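Local coordinates for protein NDP-rhamnosyltransferase (Saccharopolyspora spinosa, PDB 3TSA) that is a glycosyltransferase of the GT-B fold, built from two Rossmann-like domains that each carry a parallel beta sheet, at residues T246-V251 against D348-V353; P308-P313 against E344-S349. One frame throughout, in Å; residues are numbered along the deposited sequence.

Contact 1. Residues T246-V251 against D348-V353; sequences TELPGV and DSIATV
Within 246-251, L248 alone comes within 4.5 Å of 348-353, and the side chains it meets are apolar. Its methyl CD2 meets two neighbouring helix residues. It lies 3.5 Å from CG2 of I350, the closest approach of the contact. The same CD2 is 4.0 Å from CB of A351 and makes a plain van der Waals contact with the backbone there, 3.7 Å from the A351 N. The other methyl, CD1, is more distant, 4.2 Å from A351 CB. The fork of L248 thus straddles the A351 methyl, with one branch reaching on to I350. CG of L248 is anti to the backbone N (chi1 -165°), and this carries both methyls towards the helix. The L248 and I350 side chains run antiparallel and overlap where CD2 lies beside CG2. I350 continues inward to L289 and I291 of strand 289-292, while L248 also touches T347 and L354 of the same helix.

The loop makes a type II beta turn from L248 to V251, closed by a weak bond from V251 N to L248 O. G250 has the positive phi (105°) of that turn. On the helix, T352 OG1 donates to D348 O at 2.9 Å from above the carbonyl plane. T352 N reaches the same oxygen from the opposite face, so two donors grip it. E247 OE2 is bonded to H343 NE2, a second tie between this loop and helix 343-354.

No hydrogen bond joins the two segments. Van der Waals packing, partly buried and anchored by L248, holds the turn against this part of the helix.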
ATOM      1  N   THR A 246      30.407  -5.624  16.361  1.00 20.29           N
ATOM      2  CA  THR A 246      30.302  -5.140  17.759  1.00 21.72           C
ATOM      3  C   THR A 246      31.662  -5.100  18.460  1.00 23.58           C
ATOM      4  O   THR A 246      31.826  -4.414  19.478  1.00 24.37           O
ATOM      5  CB  THR A 246      29.303  -5.965  18.590  1.00 21.12           C
ATOM      6  OG1 THR A 246      29.666  -7.365  18.585  1.00 20.29           O
ATOM      7  CG2 THR A 246      27.870  -5.782  18.047  1.00 18.51           C
ATOM      8  N   GLU A 247      32.615  -5.868  17.956  1.00 23.28           N
ATOM      9  CA  GLU A 247      33.937  -5.856  18.508  1.00 25.01           C
ATOM     10  C   GLU A 247      34.765  -4.656  18.116  1.00 25.41           C
ATOM     11  O   GLU A 247      35.787  -4.399  18.701  1.00 27.13           O
ATOM     12  CB  GLU A 247      34.651  -7.101  18.034  1.00 26.23           C
ATOM     13  CG  GLU A 247      34.182  -8.307  18.812  1.00 30.40           C
ATOM     14  CD  GLU A 247      35.049  -9.530  18.506  1.00 38.46           C
ATOM     15  OE1 GLU A 247      34.480 -10.633  18.643  1.00 39.66           O
ATOM     16  OE2 GLU A 247      36.261  -9.366  18.121  1.00 39.45           O
ATOM     17  N   LEU A 248      34.335  -3.915  17.097  1.00 23.37           N
ATOM     18  CA  LEU A 248      35.109  -2.835  16.575  1.00 25.03           C
ATOM     19  C   LEU A 248      34.903  -1.603  17.427  1.00 25.70           C
ATOM     20  O   LEU A 248      33.751  -1.324  17.827  1.00 21.10           O
ATOM     21  CB  LEU A 248      34.710  -2.588  15.110  1.00 23.04           C
ATOM     22  CG  LEU A 248      35.717  -1.716  14.357  1.00 27.36           C
ATOM     23  CD1 LEU A 248      37.074  -2.331  14.247  1.00 25.89           C
ATOM     24  CD2 LEU A 248      35.212  -1.246  13.028  1.00 24.10           C
ATOM     25  N   PRO A 249      36.045  -0.878  17.748  1.00 28.27           N
ATOM     26  CA  PRO A 249      35.962   0.288  18.606  1.00 28.09           C
ATOM     27  C   PRO A 249      35.093   1.280  17.892  1.00 26.34           C
ATOM     28  O   PRO A 249      35.261   1.487  16.653  1.00 30.16           O
ATOM     29  CB  PRO A 249      37.412   0.858  18.635  1.00 28.82           C
ATOM     30  CG  PRO A 249      38.332  -0.249  18.174  1.00 29.71           C
ATOM     31  CD  PRO A 249      37.454  -1.203  17.350  1.00 29.48           C
ATOM     32  N   GLY A 250      34.153   1.850  18.615  1.00 22.21           N
ATOM     33  CA  GLY A 250      33.412   2.959  18.062  1.00 19.97           C
ATOM     34  C   GLY A 250      32.000   2.574  17.634  1.00 17.25           C
ATOM     35  O   GLY A 250      31.140   3.430  17.604  1.00 16.54           O
ATOM     36  N   VAL A 251      31.765   1.289  17.360  1.00 14.72           N
ATOM     37  CA  VAL A 251      30.579   0.885  16.586  1.00 15.08           C
ATOM     38  C   VAL A 251      29.355   0.662  17.442  1.00 16.60           C
ATOM     39  O   VAL A 251      29.453   0.115  18.580  1.00 16.85           O
ATOM     40  CB  VAL A 251      30.858  -0.423  15.689  1.00 15.32           C
ATOM     41  CG1 VAL A 251      29.516  -1.051  15.185  1.00 14.94           C
ATOM     42  CG2 VAL A 251      31.826  -0.118  14.573  1.00 14.12           C
ATOM     43  N   ASP A 348      38.416  -5.870   9.715  1.00 15.97           N
ATOM     44  CA  ASP A 348      39.279  -4.907   9.049  1.00 16.23           C
ATOM     45  C   ASP A 348      38.473  -4.204   7.919  1.00 16.87           C
ATOM     46  O   ASP A 348      38.650  -2.980   7.681  1.00 17.62           O
ATOM     47  CB  ASP A 348      40.556  -5.590   8.484  1.00 20.67           C
ATOM     48  CG  ASP A 348      41.588  -5.884   9.550  1.00 24.41           C
ATOM     49  OD1 ASP A 348      41.429  -5.476  10.672  1.00 24.22           O
ATOM     50  OD2 ASP A 348      42.570  -6.585   9.244  1.00 32.00           O
ATOM     51  N   SER A 349      37.540  -4.937   7.326  1.00 15.30           N
ATOM     52  CA  SER A 349      36.742  -4.379   6.205  1.00 15.55           C
ATOM     53  C   SER A 349      35.805  -3.292   6.734  1.00 15.27           C
ATOM     54  O   SER A 349      35.586  -2.257   6.096  1.00 15.90           O
ATOM     55  CB  SER A 349      35.903  -5.459   5.538  1.00 15.26           C
ATOM     56  OG  SER A 349      36.722  -6.344   4.823  1.00 16.23           O
ATOM     57  N   ILE A 350      35.188  -3.555   7.858  1.00 14.27           N
ATOM     58  CA  ILE A 350      34.335  -2.544   8.475  1.00 14.80           C
ATOM     59  C   ILE A 350      35.121  -1.300   8.811  1.00 15.94           C
ATOM     60  O   ILE A 350      34.718  -0.187   8.442  1.00 15.45           O
ATOM     61  CB  ILE A 350      33.677  -3.080   9.790  1.00 13.54           C
ATOM     62  CG1 ILE A 350      32.716  -4.247   9.449  1.00 13.29           C
ATOM     63  CG2 ILE A 350      32.871  -1.912  10.468  1.00 13.35           C
ATOM     64  CD1 ILE A 350      32.135  -4.982  10.696  1.00 16.12           C
ATOM     65  N   ALA A 351      36.266  -1.480   9.465  1.00 16.24           N
ATOM     66  CA  ALA A 351      37.131  -0.353   9.804  1.00 16.27           C
ATOM     67  C   ALA A 351      37.557   0.429   8.561  1.00 16.89           C
ATOM     68  O   ALA A 351      37.602   1.647   8.621  1.00 16.94           O
ATOM     69  CB  ALA A 351      38.406  -0.833  10.593  1.00 18.22           C
ATOM     70  N   THR A 352      37.811  -0.232   7.427  1.00 14.51           N
ATOM     71  CA  THR A 352      38.346   0.404   6.255  1.00 15.26           C
ATOM     72  C   THR A 352      37.231   1.370   5.710  1.00 14.32           C
ATOM     73  O   THR A 352      37.517   2.479   5.317  1.00 16.09           O
ATOM     74  CB  THR A 352      38.648  -0.634   5.184  1.00 16.10           C
ATOM     75  OG1 THR A 352      39.854  -1.334   5.569  1.00 16.44           O
ATOM     76  CG2 THR A 352      38.903   0.048   3.884  1.00 13.85           C
ATOM     77  N   VAL A 353      36.014   0.879   5.611  1.00 14.15           N
ATOM     78  CA  VAL A 353      34.893   1.718   5.161  1.00 14.99           C
ATOM     79  C   VAL A 353      34.644   2.918   6.095  1.00 16.29           C
ATOM     80  O   VAL A 353      34.531   4.074   5.623  1.00 17.08           O
ATOM     81  CB  VAL A 353      33.565   0.873   4.965  1.00 14.14           C
ATOM     82  CG1 VAL A 353      32.391   1.823   4.502  1.00 15.52           C
ATOM     83  CG2 VAL A 353      33.781  -0.184   3.923  1.00 15.90           C
TER

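Contact 2. Residues P308-P313 against E344-S349; sequences PQLVLP and EQFTDS
F346 lays its ring against L310 and L312: L310 along the CD1-CE1 side, L312 at the CE2-CZ end. L310 brings CD1 to within 3.5 Å of F346 CE1 and 3.7 Å of F346 CD1. L312, just after the strand, meets the ring farther out. Its CD2 is 3.7 Å from F346 CE2, and its CD1 is 3.8 Å from F346 CZ. Both leucines approach obliquely to the ring plane. The L312 side chain lies at about a right angle to that of F346. With chi1 at -163° the ring swings away from the F346 backbone N and reaches the leucines. L310 CD1 also touches CB of S349, at 4.0 Å, one helical turn along.

S349 turns CB to the leucine and its hydroxyl back to its own helix. OG donates to Q345 O at 2.9 Å, tilted 35° from the carbonyl plane. S349 N reaches that oxygen from the other face.

All four touching residues are buried. A241 and A244 of helix 236-246 also pack on the ring. The contact joins strand 309-311 of the six-stranded parallel sheet to a covering helix. I291 of strand 289-292 touches L310, L312 and F346, and these four make a buried apolar cluster. The one hydroxyl at its border, that of S349, is satisfied inside the helix, so this contact can rest on hydrophobic burial.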
ATOM      1  N   PRO A 308      27.343   3.107   1.991  1.00 13.43           N
ATOM      2  CA  PRO A 308      28.104   1.960   1.477  1.00 13.02           C
ATOM      3  C   PRO A 308      27.746   0.668   2.191  1.00 14.47           C
ATOM      4  O   PRO A 308      27.176   0.658   3.275  1.00 12.12           O
ATOM      5  CB  PRO A 308      29.560   2.313   1.726  1.00 14.57           C
ATOM      6  CG  PRO A 308      29.568   3.318   2.780  1.00 14.49           C
ATOM      7  CD  PRO A 308      28.192   4.066   2.713  1.00 14.95           C
ATOM      8  N   GLN A 309      28.110  -0.455   1.558  1.00 12.70           N
ATOM      9  CA  GLN A 309      27.727  -1.754   2.047  1.00 12.90           C
ATOM     10  C   GLN A 309      28.900  -2.693   2.092  1.00 13.49           C
ATOM     11  O   GLN A 309      29.794  -2.660   1.259  1.00 13.49           O
ATOM     12  CB  GLN A 309      26.616  -2.422   1.192  1.00 13.81           C
ATOM     13  CG  GLN A 309      25.360  -1.539   1.077  1.00 13.61           C
ATOM     14  CD  GLN A 309      25.012  -1.248  -0.346  1.00 18.03           C
ATOM     15  OE1 GLN A 309      24.993  -0.089  -0.774  1.00 16.87           O
ATOM     16  NE2 GLN A 309      24.775  -2.289  -1.105  1.00 11.10           N
ATOM     17  N   LEU A 310      28.857  -3.525   3.115  1.00 11.67           N
ATOM     18  CA  LEU A 310      29.768  -4.691   3.197  1.00 13.03           C
ATOM     19  C   LEU A 310      28.843  -5.895   2.888  1.00 13.23           C
ATOM     20  O   LEU A 310      27.913  -6.136   3.637  1.00 14.36           O
ATOM     21  CB  LEU A 310      30.227  -4.764   4.616  1.00 13.65           C
ATOM     22  CG  LEU A 310      31.601  -5.408   4.885  1.00 21.04           C
ATOM     23  CD1 LEU A 310      32.013  -5.573   6.349  1.00 16.19           C
ATOM     24  CD2 LEU A 310      32.031  -6.471   4.005  1.00 23.69           C
ATOM     25  N   VAL A 311      29.158  -6.653   1.823  1.00 11.98           N
ATOM     26  CA  VAL A 311      28.187  -7.565   1.247  1.00 12.08           C
ATOM     27  C   VAL A 311      28.709  -8.987   1.434  1.00 12.45           C
ATOM     28  O   VAL A 311      29.871  -9.250   1.160  1.00 14.07           O
ATOM     29  CB  VAL A 311      27.965  -7.312  -0.250  1.00 11.21           C
ATOM     30  CG1 VAL A 311      26.718  -8.117  -0.706  1.00 12.85           C
ATOM     31  CG2 VAL A 311      27.661  -5.785  -0.521  1.00 14.15           C
ATOM     32  N   LEU A 312      27.877  -9.825   2.018  1.00 11.02           N
ATOM     33  CA  LEU A 312      28.236 -11.266   2.163  1.00 11.36           C
ATOM     34  C   LEU A 312      27.316 -12.054   1.292  1.00 10.88           C
ATOM     35  O   LEU A 312      26.339 -12.659   1.724  1.00 12.11           O
ATOM     36  CB  LEU A 312      28.074 -11.649   3.629  1.00 13.06           C
ATOM     37  CG  LEU A 312      28.921 -11.027   4.781  1.00 19.67           C
ATOM     38  CD1 LEU A 312      28.750  -9.600   4.946  1.00 22.33           C
ATOM     39  CD2 LEU A 312      28.352 -11.683   6.054  1.00 26.62           C
ATOM     40  N   PRO A 313      27.626 -12.142  -0.026  1.00 10.76           N
ATOM     41  CA  PRO A 313      26.672 -12.806  -0.906  1.00 11.68           C
ATOM     42  C   PRO A 313      26.530 -14.322  -0.621  1.00 12.88           C
ATOM     43  O   PRO A 313      27.502 -14.942  -0.138  1.00 12.51           O
ATOM     44  CB  PRO A 313      27.338 -12.620  -2.298  1.00 13.29           C
ATOM     45  CG  PRO A 313      28.876 -12.510  -1.986  1.00 10.71           C
ATOM     46  CD  PRO A 313      28.839 -11.677  -0.717  1.00 11.37           C
ATOM     47  N   GLU A 344      39.044 -11.652  11.356  1.00 17.04           N
ATOM     48  CA  GLU A 344      39.946 -10.501  11.214  1.00 20.32           C
ATOM     49  C   GLU A 344      39.728  -9.646   9.953  1.00 20.46           C
ATOM     50  O   GLU A 344      39.744  -8.369   9.984  1.00 21.54           O
ATOM     51  CB  GLU A 344      41.406 -11.019  11.290  1.00 21.67           C
ATOM     52  CG  GLU A 344      42.497  -9.921  11.115  1.00 32.03           C
ATOM     53  CD  GLU A 344      43.944 -10.492  11.139  1.00 41.15           C
ATOM     54  OE1 GLU A 344      44.451 -10.983  10.082  1.00 47.16           O
ATOM     55  OE2 GLU A 344      44.563 -10.438  12.219  1.00 46.79           O
ATOM     56  N   GLN A 345      39.585 -10.320   8.826  1.00 17.44           N
ATOM     57  CA  GLN A 345      39.382  -9.666   7.539  1.00 19.98           C
ATOM     58  C   GLN A 345      38.033  -8.893   7.552  1.00 18.57           C
ATOM     59  O   GLN A 345      37.948  -7.763   7.043  1.00 17.54           O
ATOM     60  CB  GLN A 345      39.412 -10.722   6.409  1.00 21.26           C
ATOM     61  CG  GLN A 345      38.936 -10.150   5.036  1.00 26.70           C
ATOM     62  CD  GLN A 345      38.987 -11.226   3.890  1.00 30.84           C
ATOM     63  OE1 GLN A 345      39.590 -12.323   4.031  1.00 30.87           O
ATOM     64  NE2 GLN A 345      38.365 -10.897   2.776  1.00 33.87           N
ATOM     65  N   PHE A 346      37.018  -9.520   8.154  1.00 15.94           N
ATOM     66  CA  PHE A 346      35.656  -8.930   8.249  1.00 15.07           C
ATOM     67  C   PHE A 346      35.714  -7.629   9.067  1.00 15.13           C
ATOM     68  O   PHE A 346      35.256  -6.548   8.613  1.00 14.73           O
ATOM     69  CB  PHE A 346      34.745  -9.987   8.840  1.00 16.09           C
ATOM     70  CG  PHE A 346      33.249  -9.771   8.655  1.00 14.02           C
ATOM     71  CD1 PHE A 346      32.711  -8.491   8.470  1.00 17.04           C
ATOM     72  CD2 PHE A 346      32.389 -10.885   8.644  1.00 15.28           C
ATOM     73  CE1 PHE A 346      31.343  -8.348   8.301  1.00 13.32           C
ATOM     74  CE2 PHE A 346      31.010 -10.753   8.492  1.00 16.43           C
ATOM     75  CZ  PHE A 346      30.473  -9.440   8.303  1.00 11.68           C
ATOM     76  N   THR A 347      36.346  -7.722  10.253  1.00 15.33           N
ATOM     77  CA  THR A 347      36.537  -6.550  11.111  1.00 15.94           C
ATOM     78  C   THR A 347      37.330  -5.472  10.391  1.00 15.41           C
ATOM     79  O   THR A 347      36.936  -4.278  10.448  1.00 14.21           O
ATOM     80  CB  THR A 347      37.296  -7.038  12.407  1.00 15.42           C
ATOM     81  OG1 THR A 347      36.374  -7.921  13.073  1.00 20.27           O
ATOM     82  CG2 THR A 347      37.490  -5.887  13.295  1.00 21.25           C
ATOM     83  N   ASP A 348      38.416  -5.870   9.715  1.00 15.97           N
ATOM     84  CA  ASP A 348      39.279  -4.907   9.049  1.00 16.23           C
ATOM     85  C   ASP A 348      38.473  -4.204   7.919  1.00 16.87           C
ATOM     86  O   ASP A 348      38.650  -2.980   7.681  1.00 17.62           O
ATOM     87  CB  ASP A 348      40.556  -5.590   8.484  1.00 20.67           C
ATOM     88  CG  ASP A 348      41.588  -5.884   9.550  1.00 24.41           C
ATOM     89  OD1 ASP A 348      41.429  -5.476  10.672  1.00 24.22           O
ATOM     90  OD2 ASP A 348      42.570  -6.585   9.244  1.00 32.00           O
ATOM     91  N   SER A 349      37.540  -4.937   7.326  1.00 15.30           N
ATOM     92  CA  SER A 349      36.742  -4.379   6.205  1.00 15.55           C
ATOM     93  C   SER A 349      35.805  -3.292   6.734  1.00 15.27           C
ATOM     94  O   SER A 349      35.586  -2.257   6.096  1.00 15.90           O
ATOM     95  CB  SER A 349      35.903  -5.459   5.538  1.00 15.26           C
ATOM     96  OG  SER A 349      36.722  -6.344   4.823  1.00 16.23           O
TER

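In the fold
Contacts 1 and 2 sit about 9 Å apart, centre to centre, in the C-terminal half of the chain. Along the sequence, loop 246-251 comes first, then strand 309-311, then helix 343-354, which both contacts use and where they share D348 and S349. The two meet directly: I350 CG1 is 3.4 Å from L310 CD1, and V353 CG1 is 3.6 Å from P308 CG. L248 CD1 also packs on T347 CG2, at 3.7 Å. Helix 343-354 lies on the six-stranded parallel sheet through both contacts, I350 on strand 289-292 and F346 and S349 on L310. It meets the loop at L248. Together they form a largely apolar patch from sheet to loop in the C-terminal Rossmann-like domain.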